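Local atomic coordinates of AAC3-I (Uncultured bacterium, PDB entry 5HMN), a protein that probably transfers an acetyl group from acetyl-coenzyme A to an amino group of aminoglycoside antibiotics, conferring resistance. Residues C[10-15]-C[45-50]; C[25-29]-C[88-93]; C[52-57]-C[69-73]. One frame throughout, in Å; residues are numbered along the deposited sequence.

Contact 1. Residues C[10-15]-C[45-50]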
loop_
_atom_site.group_PDB
_atom_site.type_symbol
_atom_site.label_atom_id
_atom_site.label_comp_id
_atom_site.label_asym_id
_atom_site.label_seq_id
_atom_site.Cartn_x
_atom_site.Cartn_y
_atom_site.Cartn_z
ATOM N N LEU C 10 -14.258 1.965 12.650
ATOM C CA LEU C 10 -15.019 0.721 12.715
ATOM C C LEU C 10 -14.284 -0.335 13.544
ATOM O O LEU C 10 -13.080 -0.526 13.393
ATOM C CB LEU C 10 -15.298 0.188 11.309
ATOM C CG LEU C 10 -16.101 1.122 10.396
ATOM C CD1 LEU C 10 -16.568 0.384 9.149
ATOM C CD2 LEU C 10 -17.278 1.733 11.134
ATOM N N SER C 11 -15.022 -1.007 14.424
ATOM C CA SER C 11 -14.463 -2.064 15.260
ATOM C C SER C 11 -14.767 -3.422 14.632
ATOM O O SER C 11 -15.562 -3.500 13.694
ATOM C CB SER C 11 -15.039 -1.981 16.677
ATOM O OG SER C 11 -16.247 -2.713 16.774
ATOM N N PRO C 12 -14.135 -4.499 15.134
ATOM C CA PRO C 12 -14.498 -5.842 14.669
ATOM C C PRO C 12 -15.969 -6.162 14.910
ATOM O O PRO C 12 -16.519 -7.035 14.239
ATOM C CB PRO C 12 -13.604 -6.758 15.509
ATOM C CG PRO C 12 -12.420 -5.922 15.828
ATOM C CD PRO C 12 -12.938 -4.524 15.997
ATOM N N ASN C 13 -16.585 -5.454 15.854
ATOM C CA ASN C 13 -17.991 -5.648 16.194
ATOM C C ASN C 13 -18.937 -4.909 15.251
ATOM O O ASN C 13 -20.132 -4.805 15.524
ATOM C CB ASN C 13 -18.251 -5.190 17.631
ATOM C CG ASN C 13 -17.414 -5.944 18.645
ATOM O OD1 ASN C 13 -16.732 -5.344 19.478
ATOM N ND2 ASN C 13 -17.464 -7.269 18.583
ATOM N N GLU C 14 -18.408 -4.400 14.144
ATOM C CA GLU C 14 -19.191 -3.528 13.273
ATOM C C GLU C 14 -19.038 -3.841 11.791
ATOM O O GLU C 14 -18.876 -2.934 10.975
ATOM C CB GLU C 14 -18.815 -2.068 13.531
ATOM C CG GLU C 14 -19.256 -1.560 14.898
ATOM C CD GLU C 14 -18.603 -0.252 15.276
ATOM O OE1 GLU C 14 -17.619 0.132 14.615
ATOM O OE2 GLU C 14 -19.070 0.395 16.236
ATOM N N VAL C 15 -19.106 -5.125 11.449
ATOM C CA VAL C 15 -19.055 -5.555 10.054
ATOM C C VAL C 15 -20.255 -5.003 9.285
ATOM O O VAL C 15 -20.150 -4.662 8.103
ATOM C CB VAL C 15 -19.022 -7.095 9.938
ATOM C CG1 VAL C 15 -19.131 -7.535 8.485
ATOM C CG2 VAL C 15 -17.751 -7.647 10.569
ATOM N N SER C 45 -14.534 -10.302 6.690
ATOM C CA SER C 45 -14.579 -8.878 7.000
ATOM C C SER C 45 -14.171 -8.630 8.445
ATOM O O SER C 45 -13.507 -7.651 8.757
ATOM C CB SER C 45 -15.979 -8.314 6.741
ATOM O OG SER C 45 -16.357 -8.492 5.389
ATOM N N ARG C 46 -14.557 -9.536 9.337
ATOM C CA ARG C 46 -14.228 -9.355 10.741
ATOM C C ARG C 46 -12.732 -9.467 11.037
ATOM O O ARG C 46 -12.162 -8.626 11.734
ATOM C CB ARG C 46 -14.963 -10.366 11.595
ATOM C CG ARG C 46 -14.568 -10.238 13.032
ATOM C CD ARG C 46 -15.382 -11.144 13.921
ATOM N NE ARG C 46 -15.428 -10.630 15.287
ATOM C CZ ARG C 46 -14.400 -10.636 16.123
ATOM N NH1 ARG C 46 -13.226 -11.133 15.750
ATOM N NH2 ARG C 46 -14.541 -10.144 17.345
ATOM N N ARG C 47 -12.106 -10.518 10.527
ATOM C CA ARG C 47 -10.679 -10.734 10.758
ATOM C C ARG C 47 -9.851 -9.588 10.185
ATOM O O ARG C 47 -8.788 -9.249 10.706
ATOM C CB ARG C 47 -10.233 -12.064 10.160
ATOM C CG ARG C 47 -10.649 -13.271 10.978
ATOM C CD ARG C 47 -9.932 -14.520 10.509
ATOM N NE ARG C 47 -10.169 -14.782 9.094
ATOM C CZ ARG C 47 -11.223 -15.450 8.637
ATOM N NH1 ARG C 47 -12.132 -15.909 9.487
ATOM N NH2 ARG C 47 -11.373 -15.657 7.336
ATOM N N LEU C 48 -10.354 -8.983 9.116
ATOM C CA LEU C 48 -9.692 -7.826 8.524
ATOM C C LEU C 48 -9.758 -6.627 9.467
ATOM O O LEU C 48 -8.793 -5.875 9.604
ATOM C CB LEU C 48 -10.325 -7.483 7.174
ATOM C CG LEU C 48 -9.728 -6.286 6.425
ATOM C CD1 LEU C 48 -8.246 -6.507 6.135
ATOM C CD2 LEU C 48 -10.494 -6.025 5.139
ATOM N N LEU C 49 -10.899 -6.465 10.132
ATOM C CA LEU C 49 -11.108 -5.354 11.053
ATOM C C LEU C 49 -10.309 -5.486 12.352
ATOM O O LEU C 49 -9.995 -4.488 13.003
ATOM C CB LEU C 49 -12.600 -5.216 11.373
ATOM C CG LEU C 49 -13.437 -4.589 10.253
ATOM C CD1 LEU C 49 -14.920 -4.677 10.576
ATOM C CD2 LEU C 49 -13.028 -3.141 10.035
ATOM N N GLU C 50 -9.977 -6.714 12.731
ATOM C CA GLU C 50 -9.191 -6.923 13.943
ATOM C C GLU C 50 -7.716 -7.162 13.626
ATOM O O GLU C 50 -6.947 -7.567 14.490
ATOM C CB GLU C 50 -9.757 -8.087 14.745
ATOM C CG GLU C 50 -9.809 -9.385 13.976
ATOM C CD GLU C 50 -10.592 -10.451 14.705
ATOM O OE1 GLU C 50 -11.049 -10.184 15.838
ATOM O OE2 GLU C 50 -10.763 -11.557 14.148
#
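Leu49, near the end of helix 42-49, packs against the turn Ser11 to Glu14. Its CB lies 3.9 Å from Pro12 CA, and its CD1 comes to 3.4 Å from Ser11 O. CG of Leu49 stands anti to its carbonyl carbon (chi1 -76°). This torsion, with an extended chi2 of 172°, carries CD1 toward Ser11 O and Val15 CG2, and CD2 toward Leu10 CB. Pro12 meets the end of the helix through two ring atoms. Its CG touches Glu50 CB at 3.6 Å, and its CB sits over the centre of one face of the Arg46 guanidinium, 3.9 Å above the plane. Val15 adds a contact of CG1 with Ser45 CB at 3.7 Å, and its CG2 rests against the backbone of Arg46.

Local bonds shape the turn. It is a type I beta turn, closed by Glu14 N to Ser11 O. Ser11 OG accepts from Asn13 N at 2.9 Å, an ST turn. Ser11 N donates to Glu14 OE1 at 2.8 Å, meeting the carboxylate from above its plane. His8 also bonds this oxygen, so two groups grip it. Glu14 is the N-cap residue of helix 15-28.

The contact thus joins the loop between strand 5-9 and helix 15-28 to helix 42-49. Leu10 also packs on Leu17 and Met18 of helix 15-28, and Leu49 on Phe54 of strand 54-61.

Contact 2. Residues C[25-29]-C[88-93]. With COA (coenzyme A), chain J.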
loop_
_atom_site.group_PDB
_atom_site.type_symbol
_atom_site.label_atom_id
_atom_site.label_comp_id
_atom_site.label_asym_id
_atom_site.label_seq_id
_atom_site.Cartn_x
_atom_site.Cartn_y
_atom_site.Cartn_z
ATOM N N PHE C 25 -19.126 3.785 -0.940
ATOM C CA PHE C 25 -18.013 3.771 -1.885
ATOM C C PHE C 25 -18.512 3.535 -3.309
ATOM O O PHE C 25 -18.119 4.242 -4.238
ATOM C CB PHE C 25 -16.990 2.687 -1.511
ATOM C CG PHE C 25 -16.091 3.061 -0.360
ATOM C CD1 PHE C 25 -15.835 4.388 -0.066
ATOM C CD2 PHE C 25 -15.497 2.081 0.422
ATOM C CE1 PHE C 25 -15.007 4.735 0.989
ATOM C CE2 PHE C 25 -14.668 2.421 1.481
ATOM C CZ PHE C 25 -14.422 3.752 1.760
ATOM N N GLY C 26 -19.380 2.539 -3.467
ATOM C CA GLY C 26 -19.904 2.162 -4.769
ATOM C C GLY C 26 -20.601 3.287 -5.505
ATOM O O GLY C 26 -20.381 3.488 -6.700
ATOM N N GLU C 27 -21.445 4.023 -4.791
ATOM C CA GLU C 27 -22.148 5.161 -5.366
ATOM C C GLU C 27 -21.192 6.308 -5.688
ATOM O O GLU C 27 -21.286 6.931 -6.748
ATOM C CB GLU C 27 -23.244 5.642 -4.413
ATOM C CG GLU C 27 -23.767 7.035 -4.720
ATOM C CD GLU C 27 -24.400 7.693 -3.510
ATOM O OE1 GLU C 27 -24.829 6.961 -2.592
ATOM O OE2 GLU C 27 -24.460 8.941 -3.470
ATOM N N ALA C 28 -20.271 6.588 -4.769
ATOM C CA ALA C 28 -19.330 7.690 -4.944
ATOM C C ALA C 28 -18.360 7.430 -6.098
ATOM O O ALA C 28 -17.983 8.353 -6.823
ATOM C CB ALA C 28 -18.566 7.936 -3.656
ATOM N N PHE C 29 -17.958 6.173 -6.264
ATOM C CA PHE C 29 -17.011 5.801 -7.310
ATOM C C PHE C 29 -17.738 5.367 -8.581
ATOM O O PHE C 29 -17.107 4.988 -9.565
ATOM C CB PHE C 29 -16.087 4.675 -6.830
ATOM C CG PHE C 29 -15.220 5.051 -5.655
ATOM C CD1 PHE C 29 -14.730 6.338 -5.518
ATOM C CD2 PHE C 29 -14.905 4.114 -4.685
ATOM C CE1 PHE C 29 -13.936 6.679 -4.435
ATOM C CE2 PHE C 29 -14.115 4.449 -3.601
ATOM C CZ PHE C 29 -13.627 5.731 -3.476
ATOM N N ASP C 88 -8.914 3.955 -0.144
ATOM C CA ASP C 88 -10.158 4.540 -0.646
ATOM C C ASP C 88 -10.668 5.630 0.299
ATOM O O ASP C 88 -10.599 5.486 1.516
ATOM C CB ASP C 88 -11.250 3.469 -0.813
ATOM C CG ASP C 88 -11.095 2.635 -2.085
ATOM O OD1 ASP C 88 -10.574 3.129 -3.091
ATOM O OD2 ASP C 88 -11.524 1.465 -2.096
ATOM N N LEU C 89 -11.184 6.708 -0.279
ATOM C CA LEU C 89 -11.757 7.811 0.485
ATOM C C LEU C 89 -12.922 8.399 -0.297
ATOM O O LEU C 89 -12.766 8.785 -1.454
ATOM C CB LEU C 89 -10.705 8.890 0.768
ATOM C CG LEU C 89 -11.199 10.191 1.408
ATOM C CD1 LEU C 89 -11.762 9.937 2.792
ATOM C CD2 LEU C 89 -10.074 11.215 1.472
ATOM N N ALA C 90 -14.094 8.466 0.329
ATOM C CA ALA C 90 -15.280 8.948 -0.374
ATOM C C ALA C 90 -16.296 9.612 0.541
ATOM O O ALA C 90 -16.465 9.222 1.696
ATOM C CB ALA C 90 -15.941 7.805 -1.122
ATOM N N VAL C 91 -16.973 10.613 -0.005
ATOM C CA VAL C 91 -18.068 11.295 0.665
ATOM C C VAL C 91 -19.276 11.323 -0.272
ATOM O O VAL C 91 -19.132 11.587 -1.473
ATOM C CB VAL C 91 -17.676 12.734 1.074
ATOM C CG1 VAL C 91 -18.880 13.491 1.622
ATOM C CG2 VAL C 91 -16.543 12.708 2.100
ATOM N N ALA C 92 -20.456 11.038 0.270
ATOM C CA ALA C 92 -21.689 11.043 -0.515
ATOM C C ALA C 92 -21.902 12.388 -1.196
ATOM O O ALA C 92 -21.645 13.443 -0.610
ATOM C CB ALA C 92 -22.894 10.694 0.365
ATOM N N LYS C 93 -22.376 12.338 -2.434
ATOM C CA LYS C 93 -22.514 13.527 -3.264
ATOM C C LYS C 93 -23.301 14.662 -2.581
ATOM O O LYS C 93 -22.870 15.815 -2.612
ATOM C CB LYS C 93 -23.158 13.137 -4.604
ATOM C CG LYS C 93 -23.289 14.269 -5.578
ATOM C CD LYS C 93 -23.878 13.817 -6.880
ATOM C CE LYS C 93 -23.966 15.039 -7.717
ATOM N NZ LYS C 93 -24.501 14.993 -9.084
HETATM N N1A COA J . -13.551 21.514 -6.075
HETATM C C2A COA J . -12.546 22.297 -5.599
HETATM N N3A COA J . -12.014 22.145 -4.379
HETATM C C4A COA J . -12.499 21.165 -3.606
HETATM C C5A COA J . -13.497 20.385 -4.042
HETATM C C6A COA J . -14.032 20.566 -5.285
HETATM N N6A COA J . -15.053 19.912 -6.017
HETATM N N7A COA J . -13.782 19.524 -3.084
HETATM C C8A COA J . -12.983 19.778 -2.037
HETATM N N9A COA J . -12.191 20.793 -2.374
HETATM C C1B COA J . -11.212 21.373 -1.610
HETATM C C2B COA J . -11.563 22.534 -1.118
HETATM O O2B COA J . -10.366 23.300 -0.857
HETATM C C3B COA J . -12.169 22.214 0.235
HETATM O O3B COA J . -12.127 23.205 1.092
HETATM P P3B COA J . -13.146 24.399 1.053
HETATM O O7A COA J . -12.951 25.142 2.299
HETATM O O8A COA J . -12.819 25.262 -0.071
HETATM O O9A COA J . -14.568 23.991 0.898
HETATM C C4B COA J . -11.218 21.030 0.670
HETATM O O4B COA J . -10.861 20.392 -0.383
HETATM C C5B COA J . -11.965 20.064 1.613
HETATM O O5B COA J . -13.226 19.691 1.135
HETATM P P1A COA J . -14.037 18.606 1.886
HETATM O O1A COA J . -15.358 19.118 2.074
HETATM O O2A COA J . -13.425 18.332 3.141
HETATM O O3A COA J . -14.169 17.435 0.925
HETATM P P2A COA J . -15.390 16.517 0.755
HETATM O O4A COA J . -15.925 16.188 2.013
HETATM O O5A COA J . -16.334 17.157 -0.074
HETATM O O6A COA J . -14.983 15.291 -0.095
HETATM C CBP COA J . -14.031 13.997 -1.817
HETATM C CCP COA J . -14.017 15.335 -1.056
HETATM C CDP COA J . -13.802 12.844 -0.860
HETATM C CEP COA J . -12.887 13.969 -2.848
HETATM C CAP COA J . -15.360 13.881 -2.506
HETATM O OAP COA J . -15.372 14.787 -3.522
HETATM C C9P COA J . -15.595 12.528 -3.103
HETATM O O9P COA J . -16.018 11.646 -2.464
HETATM N N8P COA J . -15.351 12.285 -4.470
HETATM C C7P COA J . -15.593 11.047 -5.085
HETATM C C6P COA J . -14.538 9.948 -4.861
HETATM C C5P COA J . -13.050 10.367 -4.879
HETATM O O5P COA J . -12.599 11.103 -5.725
HETATM N N4P COA J . -12.224 9.813 -3.847
HETATM C C3P COA J . -10.833 10.072 -3.685
HETATM C C2P COA J . -10.022 8.766 -3.481
HETATM S S1P COA J . -8.343 9.170 -3.022
HETATM O O HOH W 1 -22.208 9.956 -3.712
#
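Strand 82-91 and the end of helix 15-28 form part of the coenzyme A site of the GNAT fold. As is usual in this family, the strand pairs with the pantetheine arm much as with another strand. COA N4P donates to Leu89 O at 2.7 Å, and Val91 N donates to COA O9P at 2.8 Å, with a nearly straight N-H...O angle of 170°. Arg97 N, Gly99 N, Ala101 N and Thr102 OG1 also bond the coenzyme. The helix covers the strand through Ala90, whose CB lies 3.7 Å from Ala28 CB. This methyl also lies at the edge of the Phe25 ring, 3.6 Å from CD1, and 3.9 Å from Phe29 CZ. Asp88 CB makes a CH-pi contact over one face of the Phe25 ring, 17° off the normal. A chi1 of -63° puts Phe29 CG beside its own backbone N, and from there the ring edge reaches the coenzyme, with CE1 3.4 Å from COA C6P. A water bridges Glu27 OE2 and Lys93 N, but the Glu27 side chain is poorly ordered, so this bridge is less certain.

Asp88 OD2 is bonded by Tyr35 OH, and the Phe29 ring also meets that of Tyr35. The Phe29 edge packs on the arm, and Val91 lies beside the phosphate oxygens O4A and O6A. The strand therefore probably holds the arm mainly through backbone N-H and C=O groups, largely independent of side-chain identity.

Contact 3. Residues C[52-57]-C[69-73]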
loop_
_atom_site.group_PDB
_atom_site.type_symbol
_atom_site.label_atom_id
_atom_site.label_comp_id
_atom_site.label_asym_id
_atom_site.label_seq_id
_atom_site.Cartn_x
_atom_site.Cartn_y
_atom_site.Cartn_z
ATOM N N ASP C 52 -3.826 -5.921 12.520
ATOM C CA ASP C 52 -2.939 -4.887 13.044
ATOM C C ASP C 52 -2.826 -3.657 12.147
ATOM O O ASP C 52 -2.532 -2.559 12.625
ATOM C CB ASP C 52 -1.535 -5.465 13.254
ATOM C CG ASP C 52 -1.524 -6.638 14.210
ATOM O OD1 ASP C 52 -1.716 -6.413 15.422
ATOM O OD2 ASP C 52 -1.320 -7.782 13.750
ATOM N N TYR C 53 -3.045 -3.843 10.852
ATOM C CA TYR C 53 -2.680 -2.822 9.878
ATOM C C TYR C 53 -3.859 -2.164 9.158
ATOM O O TYR C 53 -3.710 -1.089 8.577
ATOM C CB TYR C 53 -1.726 -3.423 8.842
ATOM C CG TYR C 53 -2.309 -4.582 8.064
ATOM C CD1 TYR C 53 -2.944 -4.377 6.846
ATOM C CD2 TYR C 53 -2.219 -5.882 8.544
ATOM C CE1 TYR C 53 -3.476 -5.433 6.132
ATOM C CE2 TYR C 53 -2.747 -6.944 7.836
ATOM C CZ TYR C 53 -3.374 -6.712 6.632
ATOM O OH TYR C 53 -3.899 -7.767 5.925
ATOM N N PHE C 54 -5.027 -2.800 9.187
ATOM C CA PHE C 54 -6.178 -2.247 8.468
ATOM C C PHE C 54 -6.925 -1.212 9.304
ATOM O O PHE C 54 -7.163 -1.414 10.493
ATOM C CB PHE C 54 -7.139 -3.361 8.038
ATOM C CG PHE C 54 -8.298 -2.870 7.208
ATOM C CD1 PHE C 54 -8.098 -2.422 5.914
ATOM C CD2 PHE C 54 -9.587 -2.851 7.727
ATOM C CE1 PHE C 54 -9.158 -1.969 5.142
ATOM C CE2 PHE C 54 -10.653 -2.400 6.964
ATOM C CZ PHE C 54 -10.438 -1.956 5.667
ATOM N N ILE C 55 -7.287 -0.098 8.667
ATOM C CA ILE C 55 -8.031 0.970 9.325
ATOM C C ILE C 55 -9.248 1.372 8.491
ATOM O O ILE C 55 -9.125 1.718 7.315
ATOM C CB ILE C 55 -7.152 2.220 9.565
ATOM C CG1 ILE C 55 -5.960 1.877 10.463
ATOM C CG2 ILE C 55 -7.975 3.347 10.175
ATOM C CD1 ILE C 55 -4.998 3.029 10.676
ATOM N N ALA C 56 -10.424 1.322 9.105
ATOM C CA ALA C 56 -11.653 1.728 8.432
ATOM C C ALA C 56 -12.361 2.814 9.227
ATOM O O ALA C 56 -12.702 2.612 10.389
ATOM C CB ALA C 56 -12.572 0.533 8.231
ATOM N N LEU C 57 -12.567 3.969 8.601
ATOM C CA LEU C 57 -13.251 5.082 9.253
ATOM C C LEU C 57 -14.583 5.360 8.571
ATOM O O LEU C 57 -14.691 5.298 7.347
ATOM C CB LEU C 57 -12.387 6.349 9.230
ATOM C CG LEU C 57 -10.980 6.267 9.823
ATOM C CD1 LEU C 57 -10.297 7.625 9.755
ATOM C CD2 LEU C 57 -11.027 5.760 11.255
ATOM N N LEU C 69 -13.424 6.068 4.942
ATOM C CA LEU C 69 -12.024 5.950 4.571
ATOM C C LEU C 69 -11.507 4.557 4.913
ATOM O O LEU C 69 -11.788 4.031 5.993
ATOM C CB LEU C 69 -11.204 7.030 5.294
ATOM C CG LEU C 69 -9.682 7.063 5.185
ATOM C CD1 LEU C 69 -9.205 8.507 5.257
ATOM C CD2 LEU C 69 -9.034 6.236 6.291
ATOM N N ALA C 70 -10.768 3.960 3.981
ATOM C CA ALA C 70 -10.079 2.695 4.226
ATOM C C ALA C 70 -8.578 2.887 4.037
ATOM O O ALA C 70 -8.141 3.430 3.020
ATOM C CB ALA C 70 -10.599 1.611 3.298
ATOM N N ALA C 71 -7.789 2.445 5.012
ATOM C CA ALA C 71 -6.347 2.663 4.966
ATOM C C ALA C 71 -5.566 1.473 5.517
ATOM O O ALA C 71 -6.095 0.670 6.285
ATOM C CB ALA C 71 -5.982 3.926 5.729
ATOM N N TYR C 72 -4.303 1.381 5.123
ATOM C CA TYR C 72 -3.422 0.303 5.565
ATOM C C TYR C 72 -2.173 0.884 6.206
ATOM O O TYR C 72 -1.513 1.744 5.622
ATOM C CB TYR C 72 -3.038 -0.601 4.391
ATOM C CG TYR C 72 -4.196 -1.340 3.746
ATOM C CD1 TYR C 72 -4.946 -0.752 2.739
ATOM C CD2 TYR C 72 -4.522 -2.635 4.135
ATOM C CE1 TYR C 72 -6.005 -1.427 2.146
ATOM C CE2 TYR C 72 -5.574 -3.316 3.548
ATOM C CZ TYR C 72 -6.312 -2.706 2.555
ATOM O OH TYR C 72 -7.358 -3.382 1.967
ATOM N N GLU C 73 -1.849 0.429 7.413
ATOM C CA GLU C 73 -0.596 0.828 8.038
ATOM C C GLU C 73 0.547 -0.052 7.549
ATOM O O GLU C 73 0.500 -1.277 7.673
ATOM C CB GLU C 73 -0.691 0.759 9.559
ATOM C CG GLU C 73 0.599 1.175 10.254
ATOM C CD GLU C 73 0.562 0.945 11.754
ATOM O OE1 GLU C 73 -0.439 0.387 12.252
ATOM O OE2 GLU C 73 1.538 1.323 12.432
#
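Tyr53 O accepts one of the shortest bonds of this hairpin, from Glu73 N at 2.7 Å. The donor lies in the carbonyl plane, on a lone pair. Tyr72 CA adds a CA-H...O contact to the same oxygen at 3.3 Å. Strands 54-61 and 64-75 then run antiparallel. Ile55 and Ala71 form a hydrogen-bonded pair, Ile55 N to Ala71 O and Ala71 N to Ile55 O, each 2.8 Å. Leu57 and Leu69 form the next such pair. The non-hydrogen-bonded pair Ala56 with Ala70 lies between these two. Phe54 with Tyr72 lies between the Tyr53-Glu73 bond and the Ile55-Ala71 pair.

The aromatic side chains meet on the face that carries Phe54, Ala56, Ala70 and Tyr72. Phe54 turns an edge to the face of Tyr72, with ring planes 61° apart and Phe54 CD1 3.6 Å from Tyr72 CE2. CG of Phe54 is anti to its backbone N (chi1 -176°), while that of Tyr72 is anti to its carbonyl carbon (chi1 -63°). These torsions bring the two ring ends together. Tyr53 lies side by side with Tyr72, and these rings meet edge to edge: Tyr53 CD1 is 3.6 Å from Tyr72 CD2, each near the plane of the other ring. On the other face Leu57 CD1 packs on Leu69 CD2 at 3.9 Å, and both leucines touch helix 100-115.

Tyr72 OH bonds Lys75 O of the second subunit, and the Tyr53 ring stacks on Tyr53 of that subunit. Glu73 is buried, but both its carboxylate oxygens have partners. OE1 forms a salt bridge with Arg115 and OE2 bonds Ser82 OG. The Arg115 charge would probably favour the ionised form of Glu73. Backbone bonds thus fix the strand register, while the aromatic face serves the dimer interface.

Contact 1 comes first along the chain to close, before contact 3 opens. Contact 2 alternates with contact 1 and spans contact 3. Contacts 1 and 3 have centres about 11 Å apart and touch through a probable hydrogen bond from Leu10 N to Ala56 O. Contacts 2 and 3, about 16 Å between centres, meet where strands 64-75 and 82-91 are neighbours in the sheet. Contacts 1 and 2 do not touch, with nearest atoms about 8 Å apart, but both involve the region of helix 15-28. The central sheet thus connects helices 15-28 and 42-49, the subunit interface and the coenzyme A site within one GNAT fold.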